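Local coordinates for polyguluronate lyase (PDB 1UAI), which probably cleaves the poly(alpha-L-guluronate) blocks of alginate as a lyase, using a jellyroll beta-sandwich fold, at residues E2-P7 with A49-V54; T14-T19 with Y217-T222. All blocks are in the same frame, centred on the assembly; numbering follows the deposited sequence.

Contact 1 (E2-P7 with A49-V54); sequences EPCDYP and AKCTGV
The pyrrolidine rings of P3 and P7 both touch 49-54, the first in a loose apolar contact of its CG with C51 SG at 4.0 Å and the second through CB against the methyls of V54; CB of Y6 points away from 49-54, and D5 CB lies over one face of its ring, offset toward the rim. The contact is centred on the disulfide, C4 SG to C51 SG at 2.0 Å, with a C-S-S-C torsion of -87°, close to the relaxed right angle. CB of C51 points toward 2-7, and with SG anti to the backbone N (chi1 -172°) the sulfur extends to C4 SG. Farther along the segment, P7 CB sits 3.7 Å from V54 CG2, the two side chains crossing at about a right angle, and F45 of strand 45-47 touches both. The amide of C4 is held from within its own segment: C4 N donates to the anti lone pair of E2 OE2 at 2.8 Å. N48 OD1 accepts from the amides of both T52 and G53, in the loop after C51. With no hydrogen bond across the contact, its chemistry implies a covalent tether of the N-terminal segment, backed by a small apolar patch.

Contact 2 (T14-T19 with Y217-T222); sequences TDWKVT and YKLQVT
W16 CG lies anti to its own carbonyl carbon (chi1 -60°), and L219 CG anti to its backbone N (chi1 -180°); the two side chains reach toward each other from opposite directions and meet between their strands. L219 lays its CD2 methyl over one face of the indole, 3.9 Å from the centroid of the five-membered ring of W16 and 29° off the normal, a CH-pi contact displaced toward the rim. The closest carbon of the ring is W16 CE2, at 3.5 Å from L219 CD2, while CD1 of the same leucine reaches the benzo part, 3.8 Å from W16 CZ2. V221 joins two residues farther along, its CG2 approaching W16 CZ2 obliquely at 3.5 Å. The indole N-H is taken up by a water: W16 NE1 donates to it at 3.1 Å, and the water in turn donates to L219 O at 2.9 Å, so a single molecule links the indole to the backbone of the facing strand. CB of Q220, between the two apolar residues, points away, in keeping with strand alternation. L75 of strand 72-79 and F190 of strand 189-192, in the sheet of 16-20, and M97 of strand 95-105, in the sheet of 211-223, continue the packing. An aromatic side chain of one sheet packed on aliphatic ones of the other is the face-to-face sheet packing of a jellyroll beta-sandwich.

In the fold
Contact 2 lies deeper, its centre about 10 Å from that of the chain, with W16 buried and L219 and V221 partly exposed, and joins the two sheets of the sandwich by side-chain packing and one bridging water; contact 1, its centre about 18 Å from that of the chain, fastens loops through a covalent bond. The centres of the two contacts are about 15 Å apart. They meet where T52 and G53 pack against the ring of Y217, and backbone hydrogen bonds link V54 with L216, since strands 54-59 and 211-223 are neighbours in the seven-stranded sheet. The segments alternate along the chain; the N-terminal loop, tied down at C4, runs on into strand 16-20 of the other sheet.

Contact 1 (E2-P7 with A49-V54)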
loop_
_atom_site.group_PDB
_atom_site.type_symbol
_atom_site.label_atom_id
_atom_site.label_comp_id
_atom_site.label_asym_id
_atom_site.label_seq_id
_atom_site.Cartn_x
_atom_site.Cartn_y
_atom_site.Cartn_z
ATOM N N GLU A 2 8.584 11.189 -19.091
ATOM C CA GLU A 2 9.713 12.151 -18.947
ATOM C C GLU A 2 11.000 11.430 -18.543
ATOM O O GLU A 2 12.074 11.726 -19.069
ATOM C CB GLU A 2 9.356 13.224 -17.917
ATOM C CG GLU A 2 10.142 14.517 -18.072
ATOM C CD GLU A 2 11.426 14.537 -17.273
ATOM O OE1 GLU A 2 12.166 15.541 -17.371
ATOM O OE2 GLU A 2 11.692 13.562 -16.540
ATOM N N PRO A 3 10.917 10.481 -17.595
ATOM C CA PRO A 3 9.737 10.020 -16.857
ATOM C C PRO A 3 9.950 10.290 -15.368
ATOM O O PRO A 3 9.464 9.550 -14.514
ATOM C CB PRO A 3 9.734 8.534 -17.159
ATOM C CG PRO A 3 11.200 8.210 -17.015
ATOM C CD PRO A 3 11.927 9.405 -17.647
ATOM N N CYS A 4 10.672 11.364 -15.067
ATOM C CA CYS A 4 11.005 11.702 -13.690
ATOM C C CYS A 4 10.165 12.780 -13.012
ATOM O O CYS A 4 10.427 13.124 -11.863
ATOM C CB CYS A 4 12.474 12.125 -13.617
ATOM S SG CYS A 4 13.634 11.086 -14.564
ATOM N N ASP A 5 9.157 13.304 -13.700
ATOM C CA ASP A 5 8.348 14.370 -13.116
ATOM C C ASP A 5 7.117 13.948 -12.319
ATOM O O ASP A 5 6.804 14.559 -11.298
ATOM C CB ASP A 5 7.921 15.362 -14.203
ATOM C CG ASP A 5 9.102 15.992 -14.918
ATOM O OD1 ASP A 5 10.124 16.266 -14.255
ATOM O OD2 ASP A 5 9.001 16.226 -16.138
ATOM N N TYR A 6 6.422 12.910 -12.774
ATOM C CA TYR A 6 5.210 12.463 -12.093
ATOM C C TYR A 6 5.176 10.965 -11.854
ATOM O O TYR A 6 5.646 10.187 -12.681
ATOM C CB TYR A 6 3.974 12.824 -12.924
ATOM C CG TYR A 6 3.872 14.282 -13.285
ATOM C CD1 TYR A 6 3.648 15.246 -12.307
ATOM C CD2 TYR A 6 4.004 14.701 -14.607
ATOM C CE1 TYR A 6 3.556 16.593 -12.633
ATOM C CE2 TYR A 6 3.914 16.048 -14.948
ATOM C CZ TYR A 6 3.690 16.986 -13.953
ATOM O OH TYR A 6 3.588 18.319 -14.278
ATOM N N PRO A 7 4.620 10.536 -10.709
ATOM C CA PRO A 7 4.543 9.101 -10.429
ATOM C C PRO A 7 3.872 8.352 -11.586
ATOM O O PRO A 7 4.215 7.206 -11.874
ATOM C CB PRO A 7 3.717 9.058 -9.151
ATOM C CG PRO A 7 4.235 10.250 -8.414
ATOM C CD PRO A 7 4.292 11.320 -9.501
ATOM N N ALA A 49 14.173 10.316 -6.177
ATOM C CA ALA A 49 15.311 11.064 -6.703
ATOM C C ALA A 49 16.044 10.336 -7.827
ATOM O O ALA A 49 16.511 10.966 -8.776
ATOM C CB ALA A 49 16.284 11.393 -5.573
ATOM N N LYS A 50 16.139 9.014 -7.726
ATOM C CA LYS A 50 16.832 8.230 -8.743
ATOM C C LYS A 50 16.022 7.986 -10.013
ATOM O O LYS A 50 16.516 7.371 -10.958
ATOM C CB LYS A 50 17.295 6.894 -8.154
ATOM C CG LYS A 50 18.428 7.033 -7.146
ATOM C CD LYS A 50 18.911 5.675 -6.661
ATOM C CE LYS A 50 20.087 5.810 -5.705
ATOM N NZ LYS A 50 19.716 6.550 -4.468
ATOM N N CYS A 51 14.783 8.472 -10.035
ATOM C CA CYS A 51 13.912 8.322 -11.200
ATOM C C CYS A 51 13.738 6.861 -11.621
ATOM O O CYS A 51 13.837 6.527 -12.803
ATOM C CB CYS A 51 14.468 9.133 -12.376
ATOM S SG CYS A 51 13.346 9.223 -13.809
ATOM N N THR A 52 13.467 5.997 -10.646
ATOM C CA THR A 52 13.280 4.572 -10.902
ATOM C C THR A 52 11.950 4.039 -10.381
ATOM O O THR A 52 11.546 2.932 -10.726
ATOM C CB THR A 52 14.398 3.739 -10.254
ATOM O OG1 THR A 52 14.513 4.097 -8.873
ATOM C CG2 THR A 52 15.725 3.978 -10.960
ATOM N N GLY A 53 11.275 4.818 -9.542
ATOM C CA GLY A 53 10.004 4.374 -9.003
ATOM C C GLY A 53 9.254 5.486 -8.304
ATOM O O GLY A 53 9.608 6.661 -8.421
ATOM N N VAL A 54 8.211 5.110 -7.573
ATOM C CA VAL A 54 7.392 6.077 -6.862
ATOM C C VAL A 54 7.610 6.012 -5.360
ATOM O O VAL A 54 7.530 4.946 -4.745
ATOM C CB VAL A 54 5.890 5.850 -7.157
ATOM C CG1 VAL A 54 5.042 6.869 -6.400
ATOM C CG2 VAL A 54 5.638 5.948 -8.654
#

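Contact 2 (T14-T19 with Y217-T222)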
loop_
_atom_site.group_PDB
_atom_site.type_symbol
_atom_site.label_atom_id
_atom_site.label_comp_id
_atom_site.label_asym_id
_atom_site.label_seq_id
_atom_site.Cartn_x
_atom_site.Cartn_y
_atom_site.Cartn_z
ATOM N N THR A 14 -3.451 4.504 -14.387
ATOM C CA THR A 14 -4.768 4.677 -14.989
ATOM C C THR A 14 -5.910 4.189 -14.100
ATOM O O THR A 14 -6.878 4.919 -13.863
ATOM C CB THR A 14 -4.856 3.944 -16.339
ATOM O OG1 THR A 14 -3.897 4.502 -17.245
ATOM C CG2 THR A 14 -6.249 4.083 -16.936
ATOM N N ASP A 15 -5.797 2.960 -13.606
ATOM C CA ASP A 15 -6.844 2.392 -12.770
ATOM C C ASP A 15 -6.541 2.428 -11.280
ATOM O O ASP A 15 -6.645 1.424 -10.566
ATOM C CB ASP A 15 -7.166 0.972 -13.237
ATOM C CG ASP A 15 -7.916 0.963 -14.553
ATOM O OD1 ASP A 15 -8.944 1.666 -14.642
ATOM O OD2 ASP A 15 -7.483 0.263 -15.493
ATOM N N TRP A 16 -6.187 3.624 -10.820
ATOM C CA TRP A 16 -5.871 3.873 -9.425
ATOM C C TRP A 16 -6.207 5.311 -9.070
ATOM O O TRP A 16 -6.417 6.153 -9.946
ATOM C CB TRP A 16 -4.371 3.692 -9.164
ATOM C CG TRP A 16 -3.842 2.337 -9.459
ATOM C CD1 TRP A 16 -3.306 1.899 -10.634
ATOM C CD2 TRP A 16 -3.821 1.223 -8.564
ATOM N NE1 TRP A 16 -2.950 0.575 -10.526
ATOM C CE2 TRP A 16 -3.256 0.137 -9.265
ATOM C CE3 TRP A 16 -4.226 1.037 -7.236
ATOM C CZ2 TRP A 16 -3.084 -1.122 -8.681
ATOM C CZ3 TRP A 16 -4.056 -0.213 -6.656
ATOM C CH2 TRP A 16 -3.489 -1.277 -7.380
ATOM N N LYS A 17 -6.274 5.567 -7.769
ATOM C CA LYS A 17 -6.451 6.910 -7.238
ATOM C C LYS A 17 -5.502 6.893 -6.043
ATOM O O LYS A 17 -5.102 5.816 -5.586
ATOM C CB LYS A 17 -7.895 7.199 -6.797
ATOM C CG LYS A 17 -8.371 6.494 -5.543
ATOM C CD LYS A 17 -9.727 7.046 -5.102
ATOM C CE LYS A 17 -10.262 6.309 -3.882
ATOM N NZ LYS A 17 -11.551 6.878 -3.393
ATOM N N VAL A 18 -5.112 8.063 -5.554
ATOM C CA VAL A 18 -4.201 8.111 -4.423
ATOM C C VAL A 18 -4.801 8.860 -3.238
ATOM O O VAL A 18 -5.514 9.856 -3.409
ATOM C CB VAL A 18 -2.845 8.772 -4.821
ATOM C CG1 VAL A 18 -3.043 10.252 -5.135
ATOM C CG2 VAL A 18 -1.816 8.579 -3.706
ATOM N N THR A 19 -4.533 8.344 -2.040
ATOM C CA THR A 19 -4.979 8.961 -0.793
ATOM C C THR A 19 -3.686 9.431 -0.140
ATOM O O THR A 19 -2.712 8.674 -0.066
ATOM C CB THR A 19 -5.687 7.955 0.126
ATOM O OG1 THR A 19 -6.812 7.393 -0.561
ATOM C CG2 THR A 19 -6.163 8.643 1.404
ATOM N N TYR A 217 8.197 0.079 -7.433
ATOM C CA TYR A 217 8.889 -0.035 -8.713
ATOM C C TYR A 217 8.115 -0.707 -9.835
ATOM O O TYR A 217 8.377 -0.455 -11.012
ATOM C CB TYR A 217 10.210 -0.766 -8.480
ATOM C CG TYR A 217 11.134 0.025 -7.590
ATOM C CD1 TYR A 217 11.835 1.114 -8.100
ATOM C CD2 TYR A 217 11.248 -0.256 -6.227
ATOM C CE1 TYR A 217 12.620 1.910 -7.288
ATOM C CE2 TYR A 217 12.039 0.543 -5.395
ATOM C CZ TYR A 217 12.718 1.627 -5.940
ATOM O OH TYR A 217 13.482 2.453 -5.149
ATOM N N LYS A 218 7.177 -1.569 -9.472
ATOM C CA LYS A 218 6.359 -2.270 -10.449
ATOM C C LYS A 218 4.993 -2.449 -9.806
ATOM O O LYS A 218 4.903 -2.705 -8.606
ATOM C CB LYS A 218 6.982 -3.629 -10.765
ATOM C CG LYS A 218 6.509 -4.278 -12.050
ATOM C CD LYS A 218 7.389 -5.479 -12.367
ATOM C CE LYS A 218 7.162 -6.000 -13.771
ATOM N NZ LYS A 218 8.131 -7.085 -14.092
ATOM N N LEU A 219 3.937 -2.298 -10.599
ATOM C CA LEU A 219 2.572 -2.439 -10.102
ATOM C C LEU A 219 1.698 -2.925 -11.246
ATOM O O LEU A 219 1.457 -2.192 -12.208
ATOM C CB LEU A 219 2.050 -1.097 -9.586
ATOM C CG LEU A 219 0.627 -1.103 -9.023
ATOM C CD1 LEU A 219 0.550 -2.007 -7.795
ATOM C CD2 LEU A 219 0.222 0.319 -8.666
ATOM N N GLN A 220 1.217 -4.158 -11.132
ATOM C CA GLN A 220 0.402 -4.763 -12.177
ATOM C C GLN A 220 -0.806 -5.474 -11.580
ATOM O O GLN A 220 -0.664 -6.300 -10.683
ATOM C CB GLN A 220 1.244 -5.782 -12.966
ATOM C CG GLN A 220 2.680 -5.336 -13.266
ATOM C CD GLN A 220 3.523 -6.416 -13.939
ATOM O OE1 GLN A 220 3.452 -7.592 -13.585
ATOM N NE2 GLN A 220 4.345 -6.010 -14.901
ATOM N N VAL A 221 -1.993 -5.143 -12.075
ATOM C CA VAL A 221 -3.221 -5.778 -11.619
ATOM C C VAL A 221 -3.954 -6.346 -12.821
ATOM O O VAL A 221 -4.059 -5.690 -13.860
ATOM C CB VAL A 221 -4.143 -4.774 -10.883
ATOM C CG1 VAL A 221 -5.555 -5.340 -10.766
ATOM C CG2 VAL A 221 -3.586 -4.491 -9.492
ATOM N N THR A 222 -4.438 -7.575 -12.685
ATOM C CA THR A 222 -5.179 -8.216 -13.759
ATOM C C THR A 222 -6.391 -8.937 -13.192
ATOM O O THR A 222 -6.412 -9.340 -12.023
ATOM C CB THR A 222 -4.320 -9.239 -14.537
ATOM O OG1 THR A 222 -3.965 -10.322 -13.672
ATOM C CG2 THR A 222 -3.056 -8.585 -15.074
HETATM O O HOH W 1 -0.854 -0.534 -12.491
#